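Local coordinates for protein amidohydrolase (Pseudomonas aeruginosa, PDB 2I5G) that probably acts as a metal-dependent dipeptidase of the membrane dipeptidase (M19) family, hydrolysing dipeptides, at residues A8-I13 and V306-M311; D100-V105 and S138-E143; G240-G245 and G312-R317. The protein carries 2 engineered substitutions. All blocks are in the same frame, centred on the assembly; numbering follows the deposited sequence.

How the contacts relate
Contacts 1 and 3 are neighbours, with centres about 9 Å apart, and both use helix 304-323. Contact 1 joins the helix to the approach to strand 13-17. Contact 3 joins its next turn to the loop and start of strand 244-246. The segments of these two contacts alternate along the chain. One C-terminal helix thus ties the first strand of the larger parallel sheet to the last strand of the smaller one, consistent with closure of a TIM-type barrel. Contact 2 lies on the opposite side of the chain's centre from contact 1, about 35 Å away between centres. It is nested within the loop closed by contact 1, closes before contact 3 opens, and faces the second subunit.

Contact 1 of 3, residues A8-I13 and V306-M311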
loop_
_atom_site.group_PDB
_atom_site.type_symbol
_atom_site.label_atom_id
_atom_site.label_comp_id
_atom_site.label_asym_id
_atom_site.label_seq_id
_atom_site.Cartn_x
_atom_site.Cartn_y
_atom_site.Cartn_z
ATOM N N ALA A 8 13.908 -31.145 28.018
ATOM C CA ALA A 8 12.992 -32.236 27.711
ATOM C C ALA A 8 11.650 -32.090 28.412
ATOM O O ALA A 8 10.603 -32.262 27.796
ATOM C CB ALA A 8 13.626 -33.572 28.083
ATOM N N ASP A 9 11.687 -31.781 29.701
ATOM C CA ASP A 9 10.474 -31.615 30.489
ATOM C C ASP A 9 9.967 -30.181 30.359
ATOM O O ASP A 9 9.400 -29.626 31.303
ATOM C CB ASP A 9 10.764 -31.922 31.964
ATOM C CG ASP A 9 9.501 -31.980 32.818
ATOM O OD1 ASP A 9 8.715 -32.939 32.660
ATOM O OD2 ASP A 9 9.290 -31.063 33.645
ATOM N N SER A 10 10.159 -29.574 29.193
ATOM C CA SER A 10 9.718 -28.197 29.022
ATOM C C SER A 10 9.061 -27.884 27.685
ATOM O O SER A 10 9.255 -28.589 26.691
ATOM C CB SER A 10 10.897 -27.247 29.244
ATOM O OG SER A 10 10.451 -25.911 29.368
ATOM N N ILE A 11 8.266 -26.818 27.685
ATOM C CA ILE A 11 7.577 -26.353 26.492
ATOM C C ILE A 11 8.521 -25.394 25.793
ATOM O O ILE A 11 8.768 -24.297 26.286
ATOM C CB ILE A 11 6.302 -25.571 26.843
ATOM C CG1 ILE A 11 5.327 -26.472 27.596
ATOM C CG2 ILE A 11 5.663 -25.020 25.572
ATOM C CD1 ILE A 11 4.898 -27.679 26.803
ATOM N N VAL A 12 9.075 -25.808 24.661
ATOM C CA VAL A 12 9.975 -24.925 23.940
ATOM C C VAL A 12 9.248 -24.415 22.708
ATOM O O VAL A 12 8.638 -25.183 21.961
ATOM C CB VAL A 12 11.317 -25.639 23.561
ATOM C CG1 VAL A 12 11.309 -27.080 24.055
ATOM C CG2 VAL A 12 11.563 -25.566 22.063
ATOM N N ILE A 13 9.300 -23.103 22.518
ATOM C CA ILE A 13 8.634 -22.462 21.399
ATOM C C ILE A 13 9.562 -21.470 20.736
ATOM O O ILE A 13 10.383 -20.845 21.404
ATOM C CB ILE A 13 7.364 -21.733 21.878
ATOM C CG1 ILE A 13 6.327 -22.770 22.326
ATOM C CG2 ILE A 13 6.824 -20.829 20.776
ATOM C CD1 ILE A 13 5.028 -22.185 22.823
ATOM N N VAL A 306 12.838 -19.156 35.543
ATOM C CA VAL A 306 12.932 -18.123 34.524
ATOM C C VAL A 306 13.209 -18.791 33.182
ATOM O O VAL A 306 12.633 -18.420 32.167
ATOM C CB VAL A 306 14.062 -17.110 34.831
ATOM C CG1 VAL A 306 14.130 -16.056 33.721
ATOM C CG2 VAL A 306 13.818 -16.438 36.176
ATOM N N VAL A 307 14.096 -19.778 33.176
ATOM C CA VAL A 307 14.417 -20.486 31.943
ATOM C C VAL A 307 13.151 -21.054 31.291
ATOM O O VAL A 307 12.946 -20.878 30.093
ATOM C CB VAL A 307 15.414 -21.644 32.197
ATOM C CG1 VAL A 307 15.672 -22.405 30.901
ATOM C CG2 VAL A 307 16.719 -21.094 32.760
ATOM N N ARG A 308 12.306 -21.728 32.070
ATOM C CA ARG A 308 11.072 -22.290 31.521
ATOM C C ARG A 308 10.364 -21.164 30.774
ATOM O O ARG A 308 9.828 -21.357 29.679
ATOM C CB ARG A 308 10.131 -22.779 32.628
ATOM C CG ARG A 308 10.786 -23.380 33.858
ATOM C CD ARG A 308 11.054 -24.869 33.735
ATOM N NE ARG A 308 9.869 -25.619 33.336
ATOM C CZ ARG A 308 9.736 -26.935 33.470
ATOM N NH1 ARG A 308 10.708 -27.659 34.007
ATOM N NH2 ARG A 308 8.635 -27.534 33.039
ATOM N N LYS A 309 10.368 -19.984 31.388
ATOM C CA LYS A 309 9.726 -18.803 30.820
ATOM C C LYS A 309 10.268 -18.480 29.441
ATOM O O LYS A 309 9.564 -18.595 28.441
ATOM C CB LYS A 309 9.957 -17.578 31.709
ATOM C CG LYS A 309 9.654 -17.769 33.174
ATOM C CD LYS A 309 8.192 -18.048 33.397
ATOM C CE LYS A 309 7.801 -17.652 34.806
ATOM N NZ LYS A 309 8.143 -16.224 35.072
ATOM N N VAL A 310 11.530 -18.069 29.406
ATOM C CA VAL A 310 12.185 -17.684 28.170
ATOM C C VAL A 310 12.136 -18.744 27.083
ATOM O O VAL A 310 12.075 -18.413 25.904
ATOM C CB VAL A 310 13.653 -17.299 28.423
ATOM C CG1 VAL A 310 14.289 -16.816 27.133
ATOM C CG2 VAL A 310 13.727 -16.211 29.484
HETATM N N MSE A 311 12.146 -20.015 27.459
HETATM C CA MSE A 311 12.122 -21.053 26.439
HETATM C C MSE A 311 10.753 -21.315 25.821
HETATM O O MSE A 311 10.672 -21.889 24.732
HETATM C CB MSE A 311 12.719 -22.362 26.978
HETATM C CG MSE A 311 14.216 -22.286 27.275
HETATM SE SE MSE A 311 15.276 -21.512 25.827
HETATM C CE MSE A 311 15.078 -22.904 24.502
HETATM O O HOH W 1 9.344 -23.731 29.115
HETATM O O HOH W 2 10.616 -19.226 23.368
#
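Ile13 N donates to Met311 O, a selenomethionine carbonyl, over 2.9 Å. The bond is nearly straight, 163° at the hydrogen. Val12 CA adds a CA-H...O contact to the same oxygen, at 3.2 Å. This is the tight, buried end of the contact. The helix has a wider pi-type turn at 309-311 here, and Met311 O turns to the incoming chain. The selenomethionine side chain packs on Phe290 and helix 291-299.

One water bridges the two backbones in the middle. It donates to Ile11 O and to Arg308 O, and it also bonds Ser10 OG. A second water, at the tight end, lies within reach of Ile13 O and Val310 O and may link them.

The other end is looser and nearer solvent. The Arg308 chain is bent at its second and third torsions, which brings its guanidinium back to Asp9. Asp9 OD2 comes in at the guanidinium edge, 3.6 Å from NH2, a long salt bridge. The carboxylate and guanidinium planes are 69° apart, so the two groups do not meet as a flat pair. Ser10 OG lies over one guanidinium face, 4.0 Å from NE.

The chemistry implies that backbone and water bonds hold the approach to strand 13-17 on the helix, while the Asp9-Arg308 charge pair is long and probably the looser tie.

Contact 2 of 3, residues D100-V105 and S138-E143; sequences DQIGYV and SGFGRE
Ile102 and Phe140 make the apolar part of this contact. Ile102 CG1 lies 3.7 Å from Phe140 CE1, with the ring approached obliquely. The two side chains run past each other in opposite directions. Phe140 has CG anti to the backbone N (chi1 -174°), which carries the ring from the helix across to the loop. There it lies against the backbone of Asp100 as well as Ile102. The end of Ile102 goes further and touches Glu143. Its CD1 is 3.6 Å from Glu143 CB and 3.5 Å from OE1, and the two side chains cross at about a right angle. Ile102 thus packs against both the ring and the aliphatic root of the glutamate.

Contacts between the ring and polar backbone form a second group. Asp100 O is 3.4 Å from Phe140 CZ and comes in obliquely. Gln101 N sits at the ring edge, near its plane, 4.1 Å from CZ.

A capping hydrogen bond acts within one segment. Ser138 is the N-cap of helix 139-151: its OG accepts from Gly141 N at 3.1 Å. This bond caps the first turn, from which Phe140 projects.

Charge and subunit contacts form the last group. Glu143 OE2 makes a salt bridge with Arg270 of the second subunit. Tyr268 OH of that subunit bonds Asp100 O and Ile102 N, and its Lys266 makes a cation-pi contact with Phe140.

The contact therefore joins the loop leading into helix 103-110 to the N-terminal end of helix 139-151. These are successive helices outside the parallel sheet, with strand 113-117 between them in sequence, consistent with the TIM-barrel clan of the family. Val105 and Ile102 continue the packing onto Glu147 of helix 139-151, and the second subunit packs over the Asp100, Phe140 and Glu143 side.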
loop_
_atom_site.group_PDB
_atom_site.type_symbol
_atom_site.label_atom_id
_atom_site.label_comp_id
_atom_site.label_asym_id
_atom_site.label_seq_id
_atom_site.Cartn_x
_atom_site.Cartn_y
_atom_site.Cartn_z
ATOM N N ASP A 100 -6.545 -5.331 0.259
ATOM C CA ASP A 100 -7.360 -4.206 0.718
ATOM C C ASP A 100 -8.673 -4.667 1.327
ATOM O O ASP A 100 -9.615 -3.892 1.476
ATOM C CB ASP A 100 -7.650 -3.248 -0.431
ATOM C CG ASP A 100 -8.437 -3.899 -1.541
ATOM O OD1 ASP A 100 -8.957 -3.165 -2.408
ATOM O OD2 ASP A 100 -8.526 -5.146 -1.549
ATOM N N GLN A 101 -8.731 -5.936 1.695
ATOM C CA GLN A 101 -9.935 -6.485 2.281
ATOM C C GLN A 101 -9.751 -6.734 3.765
ATOM O O GLN A 101 -8.812 -7.414 4.166
ATOM C CB GLN A 101 -10.287 -7.791 1.576
ATOM C CG GLN A 101 -10.369 -7.638 0.077
ATOM C CD GLN A 101 -11.369 -6.584 -0.323
ATOM O OE1 GLN A 101 -12.553 -6.676 0.005
ATOM N NE2 GLN A 101 -10.902 -5.567 -1.030
ATOM N N ILE A 102 -10.650 -6.182 4.574
ATOM C CA ILE A 102 -10.599 -6.361 6.020
ATOM C C ILE A 102 -11.236 -7.716 6.314
ATOM O O ILE A 102 -11.106 -8.263 7.413
ATOM C CB ILE A 102 -11.391 -5.246 6.759
ATOM C CG1 ILE A 102 -10.811 -3.871 6.404
ATOM C CG2 ILE A 102 -11.314 -5.453 8.273
ATOM C CD1 ILE A 102 -11.576 -2.702 7.020
ATOM N N GLY A 103 -11.913 -8.253 5.303
ATOM C CA GLY A 103 -12.571 -9.539 5.437
ATOM C C GLY A 103 -11.598 -10.700 5.402
ATOM O O GLY A 103 -11.930 -11.798 5.853
ATOM N N TYR A 104 -10.397 -10.469 4.879
ATOM C CA TYR A 104 -9.402 -11.530 4.797
ATOM C C TYR A 104 -8.770 -11.830 6.143
ATOM O O TYR A 104 -8.167 -12.889 6.324
ATOM C CB TYR A 104 -8.296 -11.182 3.794
ATOM C CG TYR A 104 -8.737 -11.163 2.346
ATOM C CD1 TYR A 104 -7.866 -10.751 1.340
ATOM C CD2 TYR A 104 -10.031 -11.533 1.983
ATOM C CE1 TYR A 104 -8.274 -10.702 0.009
ATOM C CE2 TYR A 104 -10.446 -11.488 0.655
ATOM C CZ TYR A 104 -9.563 -11.071 -0.322
ATOM O OH TYR A 104 -9.982 -11.012 -1.631
ATOM N N VAL A 105 -8.886 -10.906 7.091
ATOM C CA VAL A 105 -8.309 -11.160 8.403
ATOM C C VAL A 105 -9.003 -12.383 8.997
ATOM O O VAL A 105 -8.354 -13.274 9.532
ATOM C CB VAL A 105 -8.478 -9.956 9.360
ATOM C CG1 VAL A 105 -7.993 -10.340 10.755
ATOM C CG2 VAL A 105 -7.689 -8.756 8.836
ATOM N N SER A 138 -1.578 3.942 9.018
ATOM C CA SER A 138 -2.571 4.567 8.145
ATOM C C SER A 138 -3.973 4.341 8.683
ATOM O O SER A 138 -4.158 3.587 9.633
ATOM C CB SER A 138 -2.481 3.995 6.725
ATOM O OG SER A 138 -3.181 2.767 6.617
ATOM N N GLY A 139 -4.956 4.999 8.073
ATOM C CA GLY A 139 -6.329 4.828 8.506
ATOM C C GLY A 139 -6.743 3.376 8.335
ATOM O O GLY A 139 -7.238 2.748 9.277
ATOM N N PHE A 140 -6.533 2.841 7.130
ATOM C CA PHE A 140 -6.874 1.456 6.824
ATOM C C PHE A 140 -6.198 0.523 7.830
ATOM O O PHE A 140 -6.766 -0.496 8.237
ATOM C CB PHE A 140 -6.425 1.113 5.408
ATOM C CG PHE A 140 -6.865 -0.242 4.942
ATOM C CD1 PHE A 140 -8.214 -0.528 4.760
ATOM C CD2 PHE A 140 -5.929 -1.235 4.668
ATOM C CE1 PHE A 140 -8.626 -1.787 4.309
ATOM C CE2 PHE A 140 -6.333 -2.501 4.215
ATOM C CZ PHE A 140 -7.683 -2.772 4.036
ATOM N N GLY A 141 -4.982 0.881 8.235
ATOM C CA GLY A 141 -4.257 0.075 9.201
ATOM C C GLY A 141 -4.952 -0.028 10.551
ATOM O O GLY A 141 -4.875 -1.058 11.214
ATOM N N ARG A 142 -5.632 1.033 10.970
ATOM C CA ARG A 142 -6.323 1.010 12.252
ATOM C C ARG A 142 -7.526 0.079 12.177
ATOM O O ARG A 142 -7.954 -0.480 13.188
ATOM C CB ARG A 142 -6.787 2.414 12.641
ATOM C CG ARG A 142 -5.685 3.449 12.668
ATOM C CD ARG A 142 -6.228 4.784 13.140
ATOM N NE ARG A 142 -6.480 4.783 14.578
ATOM C CZ ARG A 142 -5.537 4.957 15.501
ATOM N NH1 ARG A 142 -4.273 5.151 15.141
ATOM N NH2 ARG A 142 -5.856 4.939 16.789
ATOM N N GLU A 143 -8.081 -0.077 10.978
ATOM C CA GLU A 143 -9.221 -0.962 10.809
ATOM C C GLU A 143 -8.705 -2.391 10.822
ATOM O O GLU A 143 -9.365 -3.296 11.334
ATOM C CB GLU A 143 -9.949 -0.676 9.494
ATOM C CG GLU A 143 -10.503 0.737 9.391
ATOM C CD GLU A 143 -11.535 0.891 8.281
ATOM O OE1 GLU A 143 -12.651 0.348 8.426
ATOM O OE2 GLU A 143 -11.224 1.558 7.267
#

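Contact 3 of 3, residues G240-G245 and G312-R317; sequences GEDAIG and GENWVR
Asn314 enters the bend between Glu241 and Gly245, and its side chain carries most of this contact. Its CB points to the loop and lies 3.4 Å from Ile244 O. The next atom, CG, is anti to the carbonyl carbon. It sits between two backbone oxygens, 3.6 Å from Glu241 O and 3.7 Å from Ile244 O. OD1 makes no hydrogen bond across the contact; its nearest neighbour there is Glu241 O.

The tip is ND2, which donates to both oxygens. The bond to Glu241 O is 2.7 Å and nearly straight, 173° at the hydrogen. Glu241 O lies in the amide plane of Asn314, but the donor stands 42° out of the carbonyl plane. The bond to Ile244 O is 3.0 Å and more bent, 147° at the hydrogen. Here the donor lies in the carbonyl plane, on a lone pair, while the oxygen is tilted from the amide plane.

One NH2 group therefore spans the type I turn from Gly240 to Ala243 and the first strand residue. Trp315 flanks it on the helix. Its ring comes near the Gly245 backbone obliquely, and NE1 bonds Ile246 O, further along the strand. At the outer end, Glu241 pairs with Arg305 and Lys309, and Asp242 with Lys309.

Two backbone carbonyls, one in the turn and one on the strand, are thus met by one buried amide. These two hydrogen bonds hold the amide's rotation and fix the turn before strand 244-246 to helix 304-323.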
loop_
_atom_site.group_PDB
_atom_site.type_symbol
_atom_site.label_atom_id
_atom_site.label_comp_id
_atom_site.label_asym_id
_atom_site.label_seq_id
_atom_site.Cartn_x
_atom_site.Cartn_y
_atom_site.Cartn_z
ATOM N N GLY A 240 11.675 -7.532 31.434
ATOM C CA GLY A 240 11.209 -8.285 32.584
ATOM C C GLY A 240 11.048 -9.754 32.227
ATOM O O GLY A 240 10.937 -10.095 31.046
ATOM N N GLU A 241 11.004 -10.626 33.231
ATOM C CA GLU A 241 10.896 -12.054 32.967
ATOM C C GLU A 241 9.564 -12.569 32.469
ATOM O O GLU A 241 9.438 -13.754 32.183
ATOM C CB GLU A 241 11.308 -12.861 34.196
ATOM C CG GLU A 241 10.551 -12.534 35.457
ATOM C CD GLU A 241 10.912 -13.474 36.585
ATOM O OE1 GLU A 241 10.436 -14.625 36.566
ATOM O OE2 GLU A 241 11.685 -13.068 37.480
ATOM N N ASP A 242 8.570 -11.702 32.348
ATOM C CA ASP A 242 7.269 -12.156 31.874
ATOM C C ASP A 242 6.944 -11.755 30.435
ATOM O O ASP A 242 5.978 -12.251 29.858
ATOM C CB ASP A 242 6.174 -11.660 32.816
ATOM C CG ASP A 242 6.121 -12.449 34.118
ATOM O OD1 ASP A 242 5.409 -12.009 35.047
ATOM O OD2 ASP A 242 6.776 -13.511 34.207
ATOM N N ALA A 243 7.759 -10.882 29.849
ATOM C CA ALA A 243 7.517 -10.430 28.484
ATOM C C ALA A 243 8.649 -10.746 27.497
ATOM O O ALA A 243 8.804 -10.060 26.483
ATOM C CB ALA A 243 7.249 -8.940 28.491
ATOM N N ILE A 244 9.427 -11.787 27.784
ATOM C CA ILE A 244 10.543 -12.154 26.921
ATOM C C ILE A 244 10.472 -13.609 26.455
ATOM O O ILE A 244 10.033 -14.486 27.190
ATOM C CB ILE A 244 11.885 -11.915 27.645
ATOM C CG1 ILE A 244 13.044 -12.095 26.675
ATOM C CG2 ILE A 244 12.032 -12.888 28.810
ATOM C CD1 ILE A 244 14.392 -11.896 27.315
ATOM N N GLY A 245 10.912 -13.853 25.226
ATOM C CA GLY A 245 10.890 -15.196 24.675
ATOM C C GLY A 245 11.890 -15.359 23.543
ATOM O O GLY A 245 12.685 -14.457 23.267
ATOM N N GLY A 312 9.680 -20.892 26.488
ATOM C CA GLY A 312 8.366 -21.128 25.917
ATOM C C GLY A 312 7.143 -20.717 26.713
ATOM O O GLY A 312 6.207 -20.148 26.150
ATOM N N GLU A 313 7.127 -21.003 28.010
ATOM C CA GLU A 313 5.980 -20.649 28.842
ATOM C C GLU A 313 5.446 -19.245 28.588
ATOM O O GLU A 313 4.237 -19.051 28.501
ATOM C CB GLU A 313 6.327 -20.804 30.324
ATOM C CG GLU A 313 6.539 -22.246 30.750
ATOM C CD GLU A 313 6.621 -22.408 32.257
ATOM O OE1 GLU A 313 6.694 -23.568 32.726
ATOM O OE2 GLU A 313 6.613 -21.378 32.971
ATOM N N ASN A 314 6.338 -18.268 28.469
ATOM C CA ASN A 314 5.921 -16.896 28.225
ATOM C C ASN A 314 5.168 -16.743 26.898
ATOM O O ASN A 314 4.178 -16.012 26.819
ATOM C CB ASN A 314 7.135 -15.957 28.256
ATOM C CG ASN A 314 7.578 -15.608 29.679
ATOM O OD1 ASN A 314 7.082 -16.171 30.658
ATOM N ND2 ASN A 314 8.519 -14.675 29.791
ATOM N N TRP A 315 5.631 -17.426 25.857
ATOM C CA TRP A 315 4.968 -17.340 24.567
ATOM C C TRP A 315 3.553 -17.870 24.686
ATOM O O TRP A 315 2.612 -17.296 24.134
ATOM C CB TRP A 315 5.714 -18.154 23.516
ATOM C CG TRP A 315 6.506 -17.323 22.570
ATOM C CD1 TRP A 315 7.825 -17.477 22.251
ATOM C CD2 TRP A 315 6.033 -16.211 21.798
ATOM N NE1 TRP A 315 8.202 -16.530 21.326
ATOM C CE2 TRP A 315 7.121 -15.741 21.032
ATOM C CE3 TRP A 315 4.794 -15.567 21.680
ATOM C CZ2 TRP A 315 7.007 -14.653 20.157
ATOM C CZ3 TRP A 315 4.682 -14.485 20.811
ATOM C CH2 TRP A 315 5.784 -14.041 20.062
ATOM N N VAL A 316 3.408 -18.969 25.415
ATOM C CA VAL A 316 2.101 -19.582 25.593
ATOM C C VAL A 316 1.111 -18.647 26.290
ATOM O O VAL A 316 -0.038 -18.532 25.867
ATOM C CB VAL A 316 2.212 -20.900 26.395
ATOM C CG1 VAL A 316 0.832 -21.503 26.594
ATOM C CG2 VAL A 316 3.109 -21.882 25.657
ATOM N N ARG A 317 1.563 -17.976 27.345
ATOM C CA ARG A 317 0.713 -17.058 28.101
ATOM C C ARG A 317 0.154 -15.891 27.280
ATOM O O ARG A 317 -1.011 -15.518 27.442
ATOM C CB ARG A 317 1.475 -16.517 29.312
ATOM C CG ARG A 317 0.719 -15.455 30.093
ATOM C CD ARG A 317 1.275 -15.304 31.501
ATOM N NE ARG A 317 1.102 -16.531 32.279
ATOM C CZ ARG A 317 -0.078 -17.055 32.606
ATOM N NH1 ARG A 317 -1.206 -16.463 32.228
ATOM N NH2 ARG A 317 -0.131 -18.178 33.309
#